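Local coordinates for protein L-lactate dehydrogenase (Trichomonas vaginalis, PDB 4UUL) that is a lactate dehydrogenase of the malate dehydrogenase family, probably interconverting a 2-oxo acid and its 2-hydroxy acid with NAD(H) as the cofactor, at residues S102-S105 against V106-N110; D132-N135 against C136-M140; G184-G187 against E188-A192; L320-E323 against K324-L328. The protein carries 1 engineered substitution. One frame throughout, in Å; residues are numbered along the deposited sequence. Where two conformers were deposited one is given.

How the contacts relate
Three helical contacts pack together, and a fourth, a turn carrying the predicted catalytic histidine, touches two of them, contacts 2 and 4. The centres of contacts 1 and 2 lie about 9 Å apart, Asn104 CB resting 3.2 Å from Asn135 OD1. Contact 4 bonds to contact 2 through Thr134 OG1 and Glu323 OE1 at 2.7 Å, and packs on contact 1 where Ile326 CG2 meets Ser102 OG at 3.7 Å. In contact 3, His186 ND1 probably hydrogen-bonds Asp132 OD1 of contact 2 at 2.7 Å, linking the C-terminal domain to the NAD-binding domain. Contacts 1 and 3 do not touch; their nearest atoms are about 12 Å apart.

Contact 1: S102-S105 against V106-N110; sequences SSNS and VIFKN
Asn104 and Phe108, one helical turn apart on helix 97-118, share both a backbone bond and a side-chain contact. Among the backbone hydrogen bonds, Phe108 N reaches Asn104 O at 3.0 Å with an N-H...O angle of 165°, and Lys109 N reaches Ser105 O at 2.9 Å. Both are the i to i+4 bonds that define an alpha helix.

A second kind of bond joins a side chain to the backbone. Ser105 OG donates to Ser102 O at 2.7 Å, because chi1 of 70° sets the hydroxyl between its own backbone N and carbonyl carbon, facing back along the helix. The same carbonyl also accepts a weak bond from Ser105 N, so one residue holds it twice.

Contacts of carbon with oxygen make up the third group. The Phe108 ring brings CD1 to 3.3 Å from Asn104 O, which lies at the ring edge and in its plane. Farther out, Asn104 OD1 is 3.9 Å from Phe108 CE1. The two side chains run side by side in the same direction, with amide and ring planes turned 41° apart.

The amide of Asn104 is fixed from outside, its OD1 accepting from Met89 N and its ND2 donating to Leu100 O. Asn104 is predicted to bind NAD(+), and these two bonds, with the Phe108 side chain running alongside, are consistent with an amide held in one orientation before the cofactor binds.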
ATOM      1  N   SER B 102     -11.355  12.808  26.789  1.00 16.65           N
ATOM      2  CA  SER B 102     -12.125  14.049  26.793  1.00 17.29           C
ATOM      3  C   SER B 102     -11.946  14.872  25.526  1.00 19.37           C
ATOM      4  O   SER B 102     -12.911  15.298  24.921  1.00 19.12           O
ATOM      5  CB  SER B 102     -11.712  14.913  27.963  1.00 19.64           C
ATOM      6  OG  SER B 102     -12.111  14.297  29.154  1.00 19.69           O
ATOM      7  N   SER B 103     -10.712  15.028  25.069  1.00 19.32           N
ATOM      8  CA  SER B 103     -10.501  15.881  23.918  1.00 21.92           C
ATOM      9  C   SER B 103     -11.168  15.242  22.690  1.00 20.09           C
ATOM     10  O   SER B 103     -11.732  15.908  21.809  1.00 23.58           O
ATOM     11  CB  SER B 103      -9.000  16.116  23.713  1.00 27.42           C
ATOM     12  OG  SER B 103      -8.378  14.886  23.326  1.00 30.29           O
ATOM     13  N   ASN B 104     -11.077  13.931  22.587  1.00 17.45           N
ATOM     14  CA  ASN B 104     -11.654  13.245  21.436  1.00 15.88           C
ATOM     15  C   ASN B 104     -13.181  13.216  21.452  1.00 16.55           C
ATOM     16  O   ASN B 104     -13.811  13.039  20.423  1.00 17.79           O
ATOM     17  CB  ASN B 104     -11.043  11.864  21.266  1.00 15.91           C
ATOM     18  CG  ASN B 104      -9.707  11.957  20.594  1.00 15.59           C
ATOM     19  OD1 ASN B 104      -9.646  12.103  19.383  1.00 18.01           O
ATOM     20  ND2 ASN B 104      -8.650  11.947  21.353  1.00 16.24           N
ATOM     21  N   SER B 105     -13.791  13.313  22.647  1.00 17.97           N
ATOM     22  CA  SER B 105     -15.222  13.217  22.728  1.00 18.49           C
ATOM     23  C   SER B 105     -15.891  14.284  21.859  1.00 18.24           C
ATOM     24  O   SER B 105     -16.878  14.000  21.208  1.00 17.84           O
ATOM     25  CB  SER B 105     -15.705  13.260  24.194  1.00 19.62           C
ATOM     26  OG  SER B 105     -15.533  14.558  24.769  1.00 20.43           O
ATOM     27  N   VAL B 106     -15.341  15.498  21.832  1.00 18.10           N
ATOM     28  CA  VAL B 106     -15.934  16.571  21.064  1.00 19.98           C
ATOM     29  C   VAL B 106     -15.884  16.259  19.544  1.00 18.44           C
ATOM     30  O   VAL B 106     -16.845  16.410  18.810  1.00 18.89           O
ATOM     31  CB  VAL B 106     -15.229  17.895  21.367  1.00 23.43           C
ATOM     32  CG1 VAL B 106     -15.741  18.991  20.429  1.00 26.01           C
ATOM     33  CG2 VAL B 106     -15.414  18.299  22.885  1.00 25.86           C
ATOM     34  N   ILE B 107     -14.709  15.822  19.109  0.59 18.03           N
ATOM     35  CA  ILE B 107     -14.463  15.448  17.717  0.59 18.83           C
ATOM     36  C   ILE B 107     -15.478  14.418  17.257  0.59 17.82           C
ATOM     37  O   ILE B 107     -16.128  14.559  16.223  0.59 19.81           O
ATOM     38  CB  ILE B 107     -13.036  14.863  17.594  0.59 21.61           C
ATOM     39  CG1 ILE B 107     -11.993  15.935  17.941  0.59 28.04           C
ATOM     40  CG2 ILE B 107     -12.795  14.284  16.218  0.59 19.90           C
ATOM     41  CD1 ILE B 107     -12.226  17.272  17.312  0.59 34.05           C
ATOM     42  N   PHE B 108     -15.615  13.371  18.055  1.00 15.24           N
ATOM     43  CA  PHE B 108     -16.449  12.249  17.681  1.00 15.11           C
ATOM     44  C   PHE B 108     -17.948  12.540  17.846  1.00 15.96           C
ATOM     45  O   PHE B 108     -18.759  12.025  17.072  1.00 15.84           O
ATOM     46  CB  PHE B 108     -15.956  10.948  18.300  1.00 14.96           C
ATOM     47  CG  PHE B 108     -14.751  10.464  17.568  1.00 13.48           C
ATOM     48  CD1 PHE B 108     -13.486  10.888  17.892  1.00 15.04           C
ATOM     49  CD2 PHE B 108     -14.914   9.670  16.449  1.00 15.96           C
ATOM     50  CE1 PHE B 108     -12.379  10.502  17.123  1.00 15.51           C
ATOM     51  CE2 PHE B 108     -13.810   9.266  15.693  1.00 15.30           C
ATOM     52  CZ  PHE B 108     -12.561   9.705  16.018  1.00 15.95           C
ATOM     53  N   LYS B 109     -18.308  13.434  18.770  1.00 15.93           N
ATOM     54  CA  LYS B 109     -19.662  13.916  18.770  1.00 17.60           C
ATOM     55  C   LYS B 109     -19.951  14.613  17.429  1.00 17.59           C
ATOM     56  O   LYS B 109     -20.977  14.369  16.769  1.00 18.34           O
ATOM     57  CB  LYS B 109     -19.859  14.896  19.948  1.00 17.84           C
ATOM     58  CG  LYS B 109     -21.142  15.710  19.883  1.00 19.87           C
ATOM     59  CD  LYS B 109     -21.381  16.540  21.133  1.00 21.34           C
ATOM     60  CE  LYS B 109     -22.643  17.349  21.116  1.00 22.74           C
ATOM     61  NZ  LYS B 109     -22.685  18.284  20.011  1.00 26.73           N
ATOM     62  N   ASN B 110     -19.066  15.513  17.020  1.00 17.04           N
ATOM     63  CA  ASN B 110     -19.275  16.272  15.769  1.00 17.73           C
ATOM     64  C   ASN B 110     -19.328  15.305  14.580  1.00 18.42           C
ATOM     65  O   ASN B 110     -20.160  15.459  13.676  1.00 19.11           O
ATOM     66  CB  ASN B 110     -18.140  17.254  15.562  1.00 19.33           C
ATOM     67  CG  ASN B 110     -18.171  18.400  16.552  1.00 23.93           C
ATOM     68  OD1 ASN B 110     -19.140  18.595  17.251  1.00 26.52           O
ATOM     69  ND2 ASN B 110     -17.068  19.097  16.667  1.00 26.43           N
TER

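Contact 2: D132-N135 against C136-M140; sequences DNTN and CEIAM
Thr134 O is met twice by Ile138: the backbone N donates to it at 2.9 Å in a nearly straight bond (N-H...O angle 169°), and CG1 lies 3.3 Å from the same oxygen. That branch sits beside its own backbone N (chi1 -66°), which brings it over the preceding turn.

Equally tight is the start of the helix, where Cys136 N bonds Asp132 O at 2.8 Å while Cys136 CB approaches that oxygen to 3.3 Å. Glu137 N to Asn133 O and Ala139 N to Asn135 O complete four successive i to i+4 bonds, the evidence for a regular alpha helix from its first turn.

The looser part lies between the side chains, where the Thr134 methyl CG2 and the Ile138 methylene CG1 stand 4.3 Å apart. Met140, the one partly exposed residue here, marks the more solvent-accessible end. Asp132, part of an NADH site observed for this protein, bonds through OD1 to ND1 of His186, the predicted proton acceptor; Asn133 ND2 donates to Val284 O, and Asn135 ND2 to Gly129 O.

Helix 132-141 links strands 124-127 and 151-153 in a beta-alpha-beta unit of the Rossmann-type NAD-binding domain. Cys136 and Met140 lie against Phe151 of strand 151-153. Asn135 packs on Phe108 of helix 97-118, and Ile138 on Ala327 and Leu328 of helix 307-337.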
ATOM      1  N   ASP B 132     -10.303   4.218  20.269  1.00 12.92           N
ATOM      2  CA  ASP B 132     -11.266   3.866  19.252  1.00 12.12           C
ATOM      3  C   ASP B 132     -12.601   3.349  19.803  1.00 11.59           C
ATOM      4  O   ASP B 132     -13.652   3.762  19.323  1.00 12.19           O
ATOM      5  CB  ASP B 132     -10.686   2.951  18.159  1.00 12.79           C
ATOM      6  CG  ASP B 132     -10.159   1.652  18.658  1.00 15.25           C
ATOM      7  OD1 ASP B 132      -9.956   1.481  19.894  1.00 18.38           O
ATOM      8  OD2 ASP B 132      -9.901   0.806  17.803  1.00 19.30           O
ATOM      9  N   ASN B 133     -12.622   2.447  20.797  1.00 11.83           N
ATOM     10  CA  ASN B 133     -13.897   1.977  21.271  1.00 12.28           C
ATOM     11  C   ASN B 133     -14.759   3.116  21.791  1.00 11.43           C
ATOM     12  O   ASN B 133     -15.969   3.169  21.533  1.00 11.74           O
ATOM     13  CB  ASN B 133     -13.751   0.977  22.437  1.00 12.86           C
ATOM     14  CG  ASN B 133     -12.939  -0.255  22.114  1.00 13.39           C
ATOM     15  OD1 ASN B 133     -11.756  -0.162  21.732  1.00 15.53           O
ATOM     16  ND2 ASN B 133     -13.532  -1.426  22.351  1.00 13.66           N
ATOM     17  N   THR B 134     -14.157   3.999  22.571  1.00 12.24           N
ATOM     18  CA  THR B 134     -14.924   5.093  23.165  1.00 12.27           C
ATOM     19  C   THR B 134     -15.289   6.158  22.124  1.00 12.04           C
ATOM     20  O   THR B 134     -16.436   6.615  22.109  1.00 14.06           O
ATOM     21  CB  THR B 134     -14.224   5.687  24.346  1.00 13.06           C
ATOM     22  OG1 THR B 134     -14.165   4.653  25.329  1.00 13.77           O
ATOM     23  CG2 THR B 134     -14.947   6.905  24.913  1.00 13.97           C
ATOM     24  N   ASN B 135     -14.368   6.457  21.191  1.00 11.45           N
ATOM     25  CA  ASN B 135     -14.720   7.324  20.110  1.00 13.48           C
ATOM     26  C   ASN B 135     -15.905   6.789  19.312  1.00 12.98           C
ATOM     27  O   ASN B 135     -16.785   7.561  18.901  1.00 13.83           O
ATOM     28  CB  ASN B 135     -13.520   7.506  19.184  1.00 12.71           C
ATOM     29  CG  ASN B 135     -12.396   8.330  19.812  1.00 12.81           C
ATOM     30  OD1 ASN B 135     -12.600   9.099  20.746  1.00 14.41           O
ATOM     31  ND2 ASN B 135     -11.233   8.298  19.165  1.00 13.78           N
ATOM     32  N   CYS B 136     -15.906   5.469  19.087  1.00 12.06           N
ATOM     33  CA  CYS B 136     -16.980   4.832  18.358  1.00 12.21           C
ATOM     34  C   CYS B 136     -18.329   4.992  19.091  1.00 13.26           C
ATOM     35  O   CYS B 136     -19.345   5.341  18.513  1.00 13.59           O
ATOM     36  CB  CYS B 136     -16.656   3.367  18.140  1.00 12.72           C
ATOM     37  SG  CYS B 136     -17.804   2.475  17.064  1.00 13.79           S
ATOM     38  N   GLU B 137     -18.315   4.686  20.388  1.00 12.88           N
ATOM     39  CA  GLU B 137     -19.525   4.856  21.203  1.00 13.73           C
ATOM     40  C   GLU B 137     -20.050   6.283  21.106  1.00 13.67           C
ATOM     41  O   GLU B 137     -21.249   6.506  20.971  1.00 15.07           O
ATOM     42  CB  GLU B 137     -19.214   4.475  22.633  1.00 14.03           C
ATOM     43  CG  GLU B 137     -20.366   4.609  23.611  1.00 14.75           C
ATOM     44  CD  GLU B 137     -21.539   3.708  23.398  1.00 14.70           C
ATOM     45  OE1 GLU B 137     -21.371   2.585  22.889  1.00 15.53           O
ATOM     46  OE2 GLU B 137     -22.675   4.103  23.842  1.00 16.02           O
ATOM     47  N   ILE B 138     -19.165   7.271  21.279  1.00 14.01           N
ATOM     48  CA  ILE B 138     -19.581   8.669  21.244  1.00 14.73           C
ATOM     49  C   ILE B 138     -20.157   9.009  19.871  1.00 14.66           C
ATOM     50  O   ILE B 138     -21.176   9.723  19.796  1.00 15.05           O
ATOM     51  CB  ILE B 138     -18.408   9.580  21.687  1.00 14.72           C
ATOM     52  CG1 ILE B 138     -18.049   9.344  23.176  1.00 15.73           C
ATOM     53  CG2 ILE B 138     -18.710  11.030  21.430  1.00 17.63           C
ATOM     54  CD1 ILE B 138     -19.166   9.652  24.179  1.00 18.85           C
ATOM     55  N   ALA B 139     -19.471   8.623  18.796  1.00 14.23           N
ATOM     56  CA  ALA B 139     -20.015   8.951  17.473  1.00 14.81           C
ATOM     57  C   ALA B 139     -21.390   8.350  17.298  1.00 14.81           C
ATOM     58  O   ALA B 139     -22.331   9.050  16.859  1.00 16.28           O
ATOM     59  CB  ALA B 139     -19.100   8.470  16.393  1.00 14.94           C
ATOM     60  N   MET B 140     -21.547   7.096  17.709  1.00 14.51           N
ATOM     61  CA  MET B 140     -22.832   6.426  17.574  1.00 15.03           C
ATOM     62  C   MET B 140     -23.922   7.128  18.390  1.00 15.82           C
ATOM     63  O   MET B 140     -25.036   7.320  17.891  1.00 17.21           O
ATOM     64  CB  MET B 140     -22.659   4.975  17.996  1.00 15.66           C
ATOM     65  CG  MET B 140     -23.948   4.175  17.974  1.00 18.43           C
ATOM     66  SD  MET B 140     -23.773   2.470  18.533  1.00 19.79           S
ATOM     67  CE  MET B 140     -23.100   2.649  20.150  1.00 25.86           C
TER

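Contact 3: G184-G187 against E188-A192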
ATOM      1  N   GLY B 184     -12.623  -6.828  24.244  1.00 11.60           N
ATOM      2  CA  GLY B 184     -12.778  -5.692  25.128  1.00 12.33           C
ATOM      3  C   GLY B 184     -12.285  -4.402  24.542  1.00 12.12           C
ATOM      4  O   GLY B 184     -12.545  -4.067  23.375  1.00 12.55           O
ATOM      5  N   ASN B 185     -11.589  -3.655  25.378  1.00 12.60           N
ATOM      6  CA  ASN B 185     -11.049  -2.326  25.039  1.00 12.78           C
ATOM      7  C   ASN B 185      -9.669  -2.460  24.428  1.00 15.18           C
ATOM      8  O   ASN B 185      -8.993  -3.401  24.610  1.00 16.97           O
ATOM      9  CB  ASN B 185     -10.950  -1.484  26.313  1.00 12.66           C
ATOM     10  CG  ASN B 185     -10.886   0.005  26.053  1.00 14.06           C
ATOM     11  OD1 ASN B 185     -10.966   0.442  24.875  1.00 14.20           O
ATOM     12  ND2 ASN B 185     -10.687   0.798  27.118  1.00 16.29           N
ATOM     13  N   HIS B 186      -9.212  -1.396  23.815  1.00 19.69           N
ATOM     14  CA  HIS B 186      -7.715  -1.102  23.703  1.00 20.57           C
ATOM     15  C   HIS B 186      -7.154  -0.609  24.986  1.00 22.97           C
ATOM     16  O   HIS B 186      -7.888  -0.429  25.967  1.00 25.80           O
ATOM     17  CB  HIS B 186      -7.453  -0.110  22.628  1.00 20.35           C
ATOM     18  CG  HIS B 186      -7.386  -0.812  21.306  1.00 22.66           C
ATOM     19  ND1 HIS B 186      -8.296  -0.610  20.301  1.00 27.07           N
ATOM     20  CD2 HIS B 186      -6.546  -1.778  20.850  1.00 24.05           C
ATOM     21  CE1 HIS B 186      -7.966  -1.340  19.250  1.00 23.28           C
ATOM     22  NE2 HIS B 186      -6.968  -2.129  19.596  1.00 24.32           N
ATOM     23  N   GLY B 187      -5.878  -0.367  25.031  1.00 23.78           N
ATOM     24  CA  GLY B 187      -5.210   0.095  26.221  1.00 26.60           C
ATOM     25  C   GLY B 187      -4.873  -1.064  27.067  1.00 23.81           C
ATOM     26  O   GLY B 187      -4.926  -2.249  26.638  1.00 25.69           O
ATOM     27  N   GLU B 188      -4.563  -0.709  28.297  1.00 26.56           N
ATOM     28  CA  GLU B 188      -4.091  -1.610  29.295  1.00 29.07           C
ATOM     29  C   GLU B 188      -5.038  -2.750  29.535  1.00 24.96           C
ATOM     30  O   GLU B 188      -4.563  -3.791  29.912  1.00 26.36           O
ATOM     31  CB  GLU B 188      -3.811  -0.839  30.599  1.00 33.94           C
ATOM     32  CG  GLU B 188      -2.634   0.136  30.505  1.00 44.49           C
ATOM     33  CD  GLU B 188      -2.327   0.840  31.814  1.00 53.75           C
ATOM     34  OE1 GLU B 188      -3.029   0.581  32.820  1.00 58.27           O
ATOM     35  OE2 GLU B 188      -1.383   1.652  31.832  1.00 56.54           O
ATOM     36  N   SER B 189      -6.355  -2.575  29.362  1.00 19.43           N
ATOM     37  CA  SER B 189      -7.273  -3.617  29.727  1.00 17.41           C
ATOM     38  C   SER B 189      -7.579  -4.636  28.633  1.00 14.95           C
ATOM     39  O   SER B 189      -8.329  -5.564  28.839  1.00 13.85           O
ATOM     40  CB  SER B 189      -8.593  -3.054  30.275  1.00 15.60           C
ATOM     41  OG  SER B 189      -9.392  -2.552  29.250  1.00 14.44           O
ATOM     42  N   MET B 190      -7.048  -4.454  27.422  0.83 15.22           N
ATOM     43  CA  MET B 190      -7.327  -5.354  26.315  0.83 14.27           C
ATOM     44  C   MET B 190      -7.000  -6.778  26.724  0.83 14.35           C
ATOM     45  O   MET B 190      -6.005  -7.053  27.396  0.83 16.57           O
ATOM     46  CB  MET B 190      -6.443  -5.008  25.158  0.83 16.85           C
ATOM     47  CG  MET B 190      -6.803  -5.610  23.843  0.83 18.47           C
ATOM     48  SD  MET B 190      -5.722  -5.089  22.488  0.83 24.67           S
ATOM     49  CE  MET B 190      -4.136  -5.732  23.008  0.83 23.61           C
ATOM     50  N   VAL B 191      -7.842  -7.710  26.277  1.00 14.10           N
ATOM     51  CA  VAL B 191      -7.676  -9.115  26.620  1.00 14.03           C
ATOM     52  C   VAL B 191      -7.170  -9.871  25.374  1.00 14.72           C
ATOM     53  O   VAL B 191      -7.940 -10.103  24.431  1.00 15.63           O
ATOM     54  CB  VAL B 191      -9.001  -9.733  27.102  1.00 15.61           C
ATOM     55  CG1 VAL B 191      -8.682 -11.137  27.601  1.00 18.35           C
ATOM     56  CG2 VAL B 191      -9.645  -8.895  28.184  1.00 17.17           C
ATOM     57  N   ALA B 192      -5.896 -10.250  25.369  1.00 15.40           N
ATOM     58  CA  ALA B 192      -5.329 -11.063  24.277  1.00 15.13           C
ATOM     59  C   ALA B 192      -5.472 -12.522  24.754  1.00 15.75           C
ATOM     60  O   ALA B 192      -4.663 -13.041  25.542  1.00 18.19           O
ATOM     61  CB  ALA B 192      -3.878 -10.659  24.018  1.00 18.23           C
TER
HETATM   62  O   HOH W   1      -7.512   0.086  28.779  1.00 22.28           O
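The imidazole of His186, the predicted proton acceptor, is met by Met190 SD at an oblique angle: the sulfur lies 4.7 Å from the ring centroid and 59° off the ring normal. Met190 is modelled in two conformers, which makes this contact, 3.8 Å from SD to His186 CD2, doubtful. The ring is fixed by its nitrogens, NE2 bonding Asp158 OD1 and ND1 bonding Asp132. The other flat group, the Asn185 amide, donates through ND2 to Asp319 OD2; CB of Asn185 touches Ser189 OG at 3.5 Å.

After His186 the backbone folds into a type I beta turn, Gly187 to Met190, closed by Met190 N to Gly187 O at 3.2 Å. The donor stands 49° out of the carbonyl plane, although the N-H points almost straight at the oxygen. A water accepts from Ser189 N at 3.0 Å and donates to His186 O at 2.9 Å, bridging the turn to the histidine backbone. Ser189 OG bonds Asp319 and Thr316.

The loop containing this turn connects strand 177-183 to its antiparallel neighbour 191-193. Asn185 and Ser189 face helix 307-337, Met190 packs on Phe222 and Ile225 of helix 214-236, and His186 sits against Asn133 of helix 132-141.

Contact 4: L320-E323 against K324-L328; sequences LFHE and KEIAL
His322 O accepts Ile326 N at 3.0 Å, while CG1 of the same isoleucine packs against that oxygen at 3.4 Å. The bond is an i to i+4 bond of the long C-terminal alpha helix 307-337. The same spacing recurs in Lys324 N to Leu320 O, Glu325 N to Phe321 O and Ala327 N to Glu323 O, showing a regular helix through both segments.

A CH-pi contact joins the side chains of His322 and Ile326. The imidazole extends from a CG anti to its backbone N (chi1 -175°), while Ile326 CG1 lies anti to its own carbonyl carbon. These torsions set CG1 over one face of the ring, 4.2 Å from the centroid and 20° off the normal, displaced toward the rim.

Two charged side chains leave the helix for other parts of the fold. Glu323 is buried and gripped at both oxygens: OE2 makes a salt bridge with Arg97 NH2, and OE1 bonds Thr134. Lys324 runs fully extended to donate through NZ to Gly282 O, and also makes a long, weak ion pair with Glu137.

On the exposed side, Glu325 OE2 lies near the plane of the His322 ring, 4.4 Å from ND1 and not in contact with it. Any electrostatic effect would depend on the unseen charge of His322, and a crystal neighbour may influence Glu325. Ile326 CD1 completes the approach to the ring, ending 3.6 Å from His322 NE2.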
ATOM      1  N   LEU B 320     -14.363   0.120  29.994  1.00 12.72           N
ATOM      2  CA  LEU B 320     -15.112   0.791  28.923  1.00 13.10           C
ATOM      3  C   LEU B 320     -16.233   1.642  29.446  1.00 12.32           C
ATOM      4  O   LEU B 320     -16.440   2.743  28.939  1.00 13.32           O
ATOM      5  CB  LEU B 320     -15.619  -0.235  27.936  1.00 12.63           C
ATOM      6  CG  LEU B 320     -14.558  -0.757  26.977  1.00 13.08           C
ATOM      7  CD1 LEU B 320     -14.979  -2.120  26.435  1.00 12.74           C
ATOM      8  CD2 LEU B 320     -14.325   0.229  25.877  1.00 13.86           C
ATOM      9  N   PHE B 321     -16.961   1.169  30.454  1.00 13.31           N
ATOM     10  CA  PHE B 321     -18.038   1.984  30.982  1.00 13.97           C
ATOM     11  C   PHE B 321     -17.458   3.250  31.623  1.00 13.96           C
ATOM     12  O   PHE B 321     -18.053   4.333  31.570  1.00 14.50           O
ATOM     13  CB  PHE B 321     -18.928   1.177  31.965  1.00 14.24           C
ATOM     14  CG  PHE B 321     -19.968   0.377  31.231  1.00 14.22           C
ATOM     15  CD1 PHE B 321     -21.162   0.956  30.815  1.00 15.70           C
ATOM     16  CD2 PHE B 321     -19.710  -0.936  30.874  1.00 14.50           C
ATOM     17  CE1 PHE B 321     -22.113   0.259  30.086  1.00 16.53           C
ATOM     18  CE2 PHE B 321     -20.623  -1.651  30.102  1.00 15.62           C
ATOM     19  CZ  PHE B 321     -21.827  -1.068  29.740  1.00 16.23           C
ATOM     20  N   HIS B 322     -16.325   3.117  32.280  1.00 13.70           N
ATOM     21  CA  HIS B 322     -15.650   4.279  32.866  1.00 14.53           C
ATOM     22  C   HIS B 322     -15.201   5.285  31.796  1.00 13.65           C
ATOM     23  O   HIS B 322     -15.392   6.488  31.962  1.00 14.39           O
ATOM     24  CB  HIS B 322     -14.485   3.814  33.704  1.00 16.59           C
ATOM     25  CG  HIS B 322     -13.826   4.923  34.413  1.00 21.49           C
ATOM     26  ND1 HIS B 322     -14.515   5.786  35.234  1.00 28.92           N
ATOM     27  CD2 HIS B 322     -12.550   5.359  34.391  1.00 25.89           C
ATOM     28  CE1 HIS B 322     -13.692   6.707  35.684  1.00 29.18           C
ATOM     29  NE2 HIS B 322     -12.489   6.459  35.210  1.00 29.04           N
ATOM     30  N   GLU B 323     -14.612   4.819  30.711  1.00 12.83           N
ATOM     31  CA  GLU B 323     -14.206   5.735  29.667  1.00 13.94           C
ATOM     32  C   GLU B 323     -15.406   6.495  29.088  1.00 12.25           C
ATOM     33  O   GLU B 323     -15.348   7.689  28.789  1.00 13.62           O
ATOM     34  CB  GLU B 323     -13.483   5.058  28.512  1.00 12.65           C
ATOM     35  CG  GLU B 323     -12.147   4.427  28.867  1.00 13.86           C
ATOM     36  CD  GLU B 323     -11.321   4.104  27.628  1.00 13.49           C
ATOM     37  OE1 GLU B 323     -11.791   4.325  26.478  1.00 15.46           O
ATOM     38  OE2 GLU B 323     -10.191   3.656  27.783  1.00 14.72           O
ATOM     39  N   LYS B 324     -16.504   5.767  28.914  1.00 12.88           N
ATOM     40  CA  LYS B 324     -17.733   6.362  28.428  1.00 13.67           C
ATOM     41  C   LYS B 324     -18.183   7.478  29.367  1.00 14.32           C
ATOM     42  O   LYS B 324     -18.580   8.541  28.921  1.00 15.05           O
ATOM     43  CB  LYS B 324     -18.816   5.276  28.271  1.00 14.14           C
ATOM     44  CG  LYS B 324     -20.146   5.807  27.810  1.00 14.70           C
ATOM     45  CD  LYS B 324     -21.172   4.705  27.716  1.00 14.59           C
ATOM     46  CE  LYS B 324     -22.534   5.180  27.328  1.00 16.07           C
ATOM     47  NZ  LYS B 324     -23.556   4.095  27.388  1.00 15.89           N
ATOM     48  N   GLU B 325     -18.192   7.187  30.662  1.00 14.16           N
ATOM     49  CA  GLU B 325     -18.540   8.183  31.638  1.00 16.75           C
ATOM     50  C   GLU B 325     -17.646   9.431  31.546  1.00 15.12           C
ATOM     51  O   GLU B 325     -18.110  10.562  31.647  1.00 16.12           O
ATOM     52  CB  GLU B 325     -18.440   7.567  33.036  1.00 19.69           C
ATOM     53  CG  GLU B 325     -18.805   8.504  34.201  1.00 27.28           C
ATOM     54  CD  GLU B 325     -18.557   7.770  35.535  1.00 38.75           C
ATOM     55  OE1 GLU B 325     -18.961   6.589  35.655  1.00 46.36           O
ATOM     56  OE2 GLU B 325     -17.896   8.342  36.410  1.00 43.63           O
ATOM     57  N   ILE B 326     -16.348   9.226  31.366  1.00 14.47           N
ATOM     58  CA  ILE B 326     -15.436  10.361  31.264  1.00 15.47           C
ATOM     59  C   ILE B 326     -15.808  11.224  30.059  1.00 15.51           C
ATOM     60  O   ILE B 326     -15.864  12.441  30.134  1.00 16.37           O
ATOM     61  CB  ILE B 326     -13.952   9.874  31.116  1.00 16.57           C
ATOM     62  CG1 ILE B 326     -13.460   9.233  32.422  1.00 15.71           C
ATOM     63  CG2 ILE B 326     -13.038  11.038  30.670  1.00 17.21           C
ATOM     64  CD1 ILE B 326     -12.156   8.501  32.277  1.00 17.90           C
ATOM     65  N   ALA B 327     -16.046  10.583  28.914  1.00 14.40           N
ATOM     66  CA  ALA B 327     -16.345  11.276  27.668  1.00 15.45           C
ATOM     67  C   ALA B 327     -17.649  12.036  27.808  1.00 15.77           C
ATOM     68  O   ALA B 327     -17.708  13.223  27.486  1.00 16.29           O
ATOM     69  CB  ALA B 327     -16.442  10.275  26.507  1.00 16.02           C
ATOM     70  N   LEU B 328     -18.691  11.362  28.317  1.00 16.27           N
ATOM     71  CA  LEU B 328     -19.991  12.031  28.465  1.00 17.35           C
ATOM     72  C   LEU B 328     -19.951  13.161  29.490  1.00 16.46           C
ATOM     73  O   LEU B 328     -20.512  14.214  29.268  1.00 17.63           O
ATOM     74  CB  LEU B 328     -21.109  11.030  28.778  1.00 17.54           C
ATOM     75  CG  LEU B 328     -21.434  10.081  27.615  1.00 19.08           C
ATOM     76  CD1 LEU B 328     -22.496   9.103  28.052  1.00 22.00           C
ATOM     77  CD2 LEU B 328     -21.916  10.803  26.376  1.00 19.72           C
TER